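Local coordinates for protein LYND (Lyngbya aestuarii, PDB 4V1T) that probably uses ATP and magnesium to turn cysteine side chains of precursor peptides into thiazoline rings, as a cyanobactin heterocyclase of the YcaO family, at residues Gln350-Tyr355 with Ser419-Ala424; Arg427-Phe432 with Gln720-Ile725. All coordinates share one frame; numbering follows the deposited sequence.

Contact 1: Gln350-Tyr355 with Ser419-Ala424; sequences QTVQKY and SGLCEA. With MG (magnesium ion), chain M; ADP (adenosine-5'-diphosphate), chain L.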
loop_
_atom_site.group_PDB
_atom_site.type_symbol
_atom_site.label_atom_id
_atom_site.label_comp_id
_atom_site.label_asym_id
_atom_site.label_seq_id
_atom_site.Cartn_x
_atom_site.Cartn_y
_atom_site.Cartn_z
ATOM N N GLN B 350 8.328 8.835 4.574
ATOM C CA GLN B 350 9.521 8.160 5.067
ATOM C C GLN B 350 9.221 7.514 6.420
ATOM O O GLN B 350 9.559 6.351 6.645
ATOM C CB GLN B 350 10.686 9.146 5.205
ATOM C CG GLN B 350 11.936 8.560 5.849
ATOM C CD GLN B 350 12.587 7.471 5.023
ATOM O OE1 GLN B 350 11.954 6.493 4.643
ATOM N NE2 GLN B 350 13.871 7.638 4.740
ATOM N N THR B 351 8.591 8.273 7.310
ATOM C CA THR B 351 8.240 7.780 8.656
ATOM C C THR B 351 7.406 6.511 8.542
ATOM O O THR B 351 7.676 5.519 9.214
ATOM C CB THR B 351 7.454 8.835 9.447
ATOM O OG1 THR B 351 8.218 10.045 9.518
ATOM C CG2 THR B 351 7.127 8.341 10.874
ATOM N N VAL B 352 6.404 6.543 7.670
ATOM C CA VAL B 352 5.534 5.391 7.489
ATOM C C VAL B 352 6.362 4.219 6.979
ATOM O O VAL B 352 6.368 3.153 7.579
ATOM C CB VAL B 352 4.367 5.705 6.530
ATOM C CG1 VAL B 352 3.700 4.429 6.032
ATOM C CG2 VAL B 352 3.330 6.565 7.239
ATOM N N GLN B 353 7.111 4.433 5.903
ATOM C CA GLN B 353 7.896 3.348 5.306
ATOM C C GLN B 353 8.821 2.660 6.309
ATOM O O GLN B 353 8.909 1.435 6.344
ATOM C CB GLN B 353 8.733 3.849 4.134
ATOM C CG GLN B 353 9.584 2.740 3.528
ATOM C CD GLN B 353 10.140 3.081 2.173
ATOM O OE1 GLN B 353 9.653 3.984 1.497
ATOM N NE2 GLN B 353 11.167 2.351 1.760
ATOM N N LYS B 354 9.507 3.456 7.117
ATOM C CA LYS B 354 10.486 2.929 8.061
ATOM C C LYS B 354 9.824 2.058 9.129
ATOM O O LYS B 354 10.463 1.165 9.687
ATOM C CB LYS B 354 11.250 4.083 8.719
ATOM C CG LYS B 354 12.419 3.648 9.600
ATOM C CD LYS B 354 13.313 4.830 9.952
ATOM C CE LYS B 354 14.353 4.459 10.996
ATOM N NZ LYS B 354 15.007 5.668 11.571
ATOM N N TYR B 355 8.548 2.314 9.410
ATOM C CA TYR B 355 7.877 1.644 10.521
ATOM C C TYR B 355 6.584 0.917 10.112
ATOM O O TYR B 355 5.814 0.500 10.970
ATOM C CB TYR B 355 7.595 2.660 11.635
ATOM C CG TYR B 355 8.852 3.305 12.187
ATOM C CD1 TYR B 355 9.710 2.599 13.019
ATOM C CD2 TYR B 355 9.187 4.616 11.872
ATOM C CE1 TYR B 355 10.868 3.176 13.507
ATOM C CE2 TYR B 355 10.345 5.199 12.355
ATOM C CZ TYR B 355 11.181 4.477 13.175
ATOM O OH TYR B 355 12.334 5.052 13.671
ATOM N N SER B 419 0.424 10.183 11.373
ATOM C CA SER B 419 -0.096 10.567 12.663
ATOM C C SER B 419 -0.701 9.364 13.391
ATOM O O SER B 419 -0.463 9.163 14.589
ATOM C CB SER B 419 -1.147 11.674 12.501
ATOM O OG SER B 419 -1.833 11.910 13.711
ATOM N N GLY B 420 -1.488 8.576 12.669
ATOM C CA GLY B 420 -2.151 7.414 13.252
ATOM C C GLY B 420 -1.165 6.331 13.644
ATOM O O GLY B 420 -1.249 5.749 14.721
ATOM N N LEU B 421 -0.219 6.057 12.758
ATOM C CA LEU B 421 0.792 5.038 13.013
ATOM C C LEU B 421 1.637 5.398 14.236
ATOM O O LEU B 421 1.872 4.569 15.109
ATOM C CB LEU B 421 1.695 4.861 11.789
ATOM C CG LEU B 421 2.932 3.973 11.975
ATOM C CD1 LEU B 421 2.545 2.554 12.342
ATOM C CD2 LEU B 421 3.764 3.986 10.710
ATOM N N CYS B 422 2.086 6.643 14.287
ATOM C CA CYS B 422 2.993 7.084 15.335
ATOM C C CYS B 422 2.296 7.236 16.687
ATOM O O CYS B 422 2.936 7.066 17.724
ATOM C CB CYS B 422 3.672 8.396 14.930
ATOM S SG CYS B 422 4.800 8.211 13.515
ATOM N N GLU B 423 0.998 7.525 16.693
ATOM C CA GLU B 423 0.261 7.564 17.961
ATOM C C GLU B 423 0.133 6.164 18.522
ATOM O O GLU B 423 0.239 5.950 19.726
ATOM C CB GLU B 423 -1.140 8.181 17.799
ATOM C CG GLU B 423 -1.625 8.893 19.063
ATOM C CD GLU B 423 -3.097 9.270 19.033
ATOM O OE1 GLU B 423 -3.960 8.363 18.959
ATOM O OE2 GLU B 423 -3.390 10.483 19.103
ATOM N N ALA B 424 -0.095 5.199 17.641
ATOM C CA ALA B 424 -0.250 3.812 18.079
ATOM C C ALA B 424 1.060 3.299 18.710
ATOM O O ALA B 424 1.044 2.626 19.741
ATOM C CB ALA B 424 -0.680 2.938 16.917
HETATM MG MG MG M . -4.589 12.080 18.970
HETATM P PB ADP L . -2.278 14.310 19.097
HETATM O O1B ADP L . -1.426 14.315 20.341
HETATM O O2B ADP L . -3.251 15.450 19.021
HETATM O O3B ADP L . -2.874 12.965 18.814
HETATM P PA ADP L . -1.157 14.032 16.428
HETATM O O1A ADP L . -0.676 15.117 15.499
HETATM O O2A ADP L . -2.448 13.304 16.101
HETATM O O3A ADP L . -1.191 14.620 17.936
HETATM O "O5'" ADP L . 0.010 12.948 16.547
HETATM C "C5'" ADP L . -0.211 11.695 17.163
HETATM C "C4'" ADP L . 1.140 11.118 17.551
HETATM O "O4'" ADP L . 1.879 10.760 16.386
HETATM C "C3'" ADP L . 1.992 12.133 18.292
HETATM O "O3'" ADP L . 2.735 11.443 19.289
HETATM C "C2'" ADP L . 2.946 12.694 17.265
HETATM O "O2'" ADP L . 4.225 13.012 17.820
HETATM C "C1'" ADP L . 3.065 11.551 16.277
HETATM N N9 ADP L . 3.245 12.057 14.896
HETATM C C8 ADP L . 2.355 12.771 14.175
HETATM N N7 ADP L . 2.852 13.049 12.945
HETATM C C5 ADP L . 4.074 12.503 12.873
HETATM C C6 ADP L . 5.141 12.427 11.855
HETATM N N6 ADP L . 4.954 13.017 10.653
HETATM N N1 ADP L . 6.277 11.767 12.170
HETATM C C2 ADP L . 6.452 11.185 13.370
HETATM N N3 ADP L . 5.517 11.216 14.345
HETATM C C4 ADP L . 4.335 11.850 14.161
HETATM O O HOH W 1 -5.841 13.570 18.365
HETATM O O HOH W 2 -4.067 11.594 16.798
HETATM O O HOH W 3 -5.726 10.403 18.748
#
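Leu421 pushes its CD2 methyl against helix 348-355, where it lies 3.9 Å from Val352 CA and also meets Tyr355 CB at 4.2 Å. With CG anti to the backbone N (chi1 171°), the branched end is carried across to Val352 and Tyr355, while the segments cross at 49°. The next residue, Cys422, brings the helix pair to the nucleotide. Its SG sits 3.5 Å from the Thr351 CG2 methyl and 3.2 Å from ADP N3, the ring nitrogen on the sugar side of the adenine. Thr351 OG1 faces away from this sulfur and is hydrogen-bonded to Asn536 OD1 and Thr347 O.

Glu423, on helix 413-429 like Cys422, reaches toward the sugar and phosphates. Its CB packs 3.7 Å from ADP C5', and CG stays alongside the same carbon and its neighbour C4'. The chain is extended beyond CG, which carries CD to the metal, and OE2 binds the magnesium ion at 2.0 Å. The β-phosphate oxygen O3B of ADP binds the same ion at 1.9 Å, and three waters with one further ligand complete the shell. OE1 takes a hydrogen bond from Ser407 N, a bond that probably limits rotation of the carboxylate and keeps OE2 turned to the metal. Thr351 and Cys422 thus line the N1/N3 edge of the adenine while a carboxylate bridges through magnesium to the diphosphate, an arrangement belonging to the ATP- and magnesium-binding site of YcaO proteins.

Contact 2: Arg427-Phe432 with Gln720-Ile725; sequences RYSGIF and QTRPDI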
loop_
_atom_site.group_PDB
_atom_site.type_symbol
_atom_site.label_atom_id
_atom_site.label_comp_id
_atom_site.label_asym_id
_atom_site.label_seq_id
_atom_site.Cartn_x
_atom_site.Cartn_y
_atom_site.Cartn_z
ATOM N N ARG B 427 1.557 5.095 22.114
ATOM C CA ARG B 427 0.792 4.513 23.197
ATOM C C ARG B 427 1.403 3.205 23.672
ATOM O O ARG B 427 1.445 2.938 24.868
ATOM C CB ARG B 427 -0.662 4.295 22.777
ATOM C CG ARG B 427 -1.400 5.575 22.400
ATOM C CD ARG B 427 -1.774 6.428 23.603
ATOM N NE ARG B 427 -2.214 7.764 23.188
ATOM C CZ ARG B 427 -3.397 8.031 22.631
ATOM N NH1 ARG B 427 -4.280 7.057 22.411
ATOM N NH2 ARG B 427 -3.702 9.278 22.285
ATOM N N TYR B 428 1.903 2.396 22.748
ATOM C CA TYR B 428 2.537 1.132 23.120
ATOM C C TYR B 428 3.809 1.352 23.942
ATOM O O TYR B 428 4.019 0.700 24.959
ATOM C CB TYR B 428 2.856 0.295 21.879
ATOM C CG TYR B 428 3.821 -0.846 22.159
ATOM C CD1 TYR B 428 3.362 -2.074 22.608
ATOM C CD2 TYR B 428 5.192 -0.681 21.988
ATOM C CE1 TYR B 428 4.238 -3.110 22.877
ATOM C CE2 TYR B 428 6.082 -1.711 22.255
ATOM C CZ TYR B 428 5.601 -2.925 22.695
ATOM O OH TYR B 428 6.482 -3.947 22.955
ATOM N N SER B 429 4.641 2.280 23.491
ATOM C CA SER B 429 5.956 2.503 24.076
ATOM C C SER B 429 5.886 3.013 25.503
ATOM O O SER B 429 6.855 2.929 26.240
ATOM C CB SER B 429 6.748 3.494 23.215
ATOM O OG SER B 429 7.016 2.947 21.930
ATOM N N GLY B 430 4.733 3.543 25.887
ATOM C CA GLY B 430 4.541 4.077 27.222
ATOM C C GLY B 430 4.123 3.040 28.248
ATOM O O GLY B 430 4.075 3.332 29.442
ATOM N N ILE B 431 3.814 1.831 27.788
ATOM C CA ILE B 431 3.311 0.791 28.669
ATOM C C ILE B 431 4.424 0.157 29.488
ATOM O O ILE B 431 5.507 -0.121 28.983
ATOM C CB ILE B 431 2.574 -0.300 27.885
ATOM C CG1 ILE B 431 1.366 0.298 27.152
ATOM C CG2 ILE B 431 2.106 -1.413 28.826
ATOM C CD1 ILE B 431 0.789 -0.606 26.077
ATOM N N PHE B 432 4.134 -0.088 30.759
ATOM C CA PHE B 432 5.113 -0.649 31.679
ATOM C C PHE B 432 5.326 -2.134 31.393
ATOM O O PHE B 432 4.414 -2.936 31.560
ATOM C CB PHE B 432 4.656 -0.428 33.123
ATOM C CG PHE B 432 5.599 -0.979 34.155
ATOM C CD1 PHE B 432 6.783 -0.329 34.456
ATOM C CD2 PHE B 432 5.285 -2.137 34.840
ATOM C CE1 PHE B 432 7.638 -0.832 35.417
ATOM C CE2 PHE B 432 6.140 -2.649 35.792
ATOM C CZ PHE B 432 7.317 -1.993 36.082
ATOM N N GLN B 720 10.968 6.916 26.606
ATOM C CA GLN B 720 10.271 5.640 26.584
ATOM C C GLN B 720 10.604 4.824 25.333
ATOM O O GLN B 720 9.976 3.801 25.072
ATOM C CB GLN B 720 8.759 5.877 26.642
ATOM C CG GLN B 720 8.282 6.615 27.882
ATOM C CD GLN B 720 6.791 6.874 27.858
ATOM O OE1 GLN B 720 6.207 7.129 26.800
ATOM N NE2 GLN B 720 6.159 6.816 29.030
ATOM N N THR B 721 11.582 5.282 24.559
ATOM C CA THR B 721 11.939 4.622 23.301
ATOM C C THR B 721 12.346 3.170 23.535
ATOM O O THR B 721 13.246 2.878 24.333
ATOM C CB THR B 721 13.093 5.358 22.609
ATOM O OG1 THR B 721 12.724 6.724 22.376
ATOM C CG2 THR B 721 13.442 4.694 21.282
ATOM N N ARG B 722 11.684 2.260 22.829
ATOM C CA ARG B 722 12.013 0.841 22.907
ATOM C C ARG B 722 12.889 0.487 21.708
ATOM O O ARG B 722 12.519 0.794 20.580
ATOM C CB ARG B 722 10.741 0.000 22.917
ATOM C CG ARG B 722 9.672 0.495 23.888
ATOM C CD ARG B 722 10.023 0.186 25.335
ATOM N NE ARG B 722 9.111 0.844 26.276
ATOM C CZ ARG B 722 9.004 0.531 27.566
ATOM N NH1 ARG B 722 9.742 -0.443 28.096
ATOM N NH2 ARG B 722 8.153 1.187 28.334
ATOM N N PRO B 723 14.062 -0.143 21.942
ATOM C CA PRO B 723 14.988 -0.397 20.826
ATOM C C PRO B 723 14.413 -1.276 19.721
ATOM O O PRO B 723 14.807 -1.133 18.570
ATOM C CB PRO B 723 16.165 -1.119 21.496
ATOM C CG PRO B 723 16.066 -0.777 22.932
ATOM C CD PRO B 723 14.609 -0.623 23.219
ATOM N N ASP B 724 13.514 -2.187 20.074
ATOM C CA ASP B 724 12.861 -3.053 19.095
ATOM C C ASP B 724 11.787 -2.303 18.291
ATOM O O ASP B 724 11.276 -2.820 17.293
ATOM C CB ASP B 724 12.237 -4.272 19.797
ATOM C CG ASP B 724 11.216 -3.885 20.859
ATOM O OD1 ASP B 724 11.389 -2.823 21.489
ATOM O OD2 ASP B 724 10.254 -4.649 21.066
ATOM N N ILE B 725 11.446 -1.098 18.736
ATOM C CA ILE B 725 10.495 -0.236 18.034
ATOM C C ILE B 725 11.224 0.745 17.125
ATOM O O ILE B 725 10.888 0.875 15.946
ATOM C CB ILE B 725 9.627 0.558 19.029
ATOM C CG1 ILE B 725 8.778 -0.395 19.873
ATOM C CG2 ILE B 725 8.743 1.569 18.309
ATOM C CD1 ILE B 725 7.758 -1.193 19.085
HETATM O O HOH W 4 9.211 -3.517 23.461
HETATM O O HOH W 5 9.560 3.264 20.997
#
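Arg722 presents the edge of its guanidinium to the carbonyl of Ser429, gripping this one oxygen side-on with two nitrogens. NE lies 3.1 Å and NH2 3.0 Å from Ser429 O, which sits almost in the guanidinium plane. Both donors approach from the same face of the carbonyl, NE tilted 23° and NH2 well above its plane. A bend at chi2 (-74°) folds the arginine back toward the helix end, while NH1 forms a salt bridge with Glu436. On one flank the Gln720 carboxamide rests against Gly430, its OE1 3.5 Å from Gly430 CA. On another, Ile725 crosses the Tyr428 ring obliquely, CD1 meeting CE2 at 3.6 Å. Water 4 links Tyr428 OH to Asp724 OD2, a carboxylate oxygen salt-bridged to Arg210 and Arg308, and water 5 links Ser429 OG, itself hydrogen-bonded to Val425 O, to Arg722 N. A leucine in place of Arg722 would probably leave the buried Ser429 carbonyl without both donors and Glu436 without its mate. The loop is therefore tied to the helix end by a charged group serving a neutral carbonyl and a carboxylate together, a polar join flanked by the apolar contact of Tyr428 with Ile725.

Overall arrangement
Both contacts are buried, and both draw on helix 413-429, contact 1 on its middle and contact 2 on its C-terminal part. Their centres lie about 14 Å apart, and they meet where Tyr355 CE1 approaches Ile725 O at 3.4 Å. Contact 1 is helix against helix, chiefly apolar between the segments, with its polar chemistry turned to ADP and magnesium. Contact 2 sets the loop between strands 716-719 and 728-733 on the helix end through direct and water-mediated hydrogen bonds. Gln350 and Gln353 of contact 1 also pack on the second subunit, whereas contact 2 lies wholly within one chain, on the side nearer the zinc site.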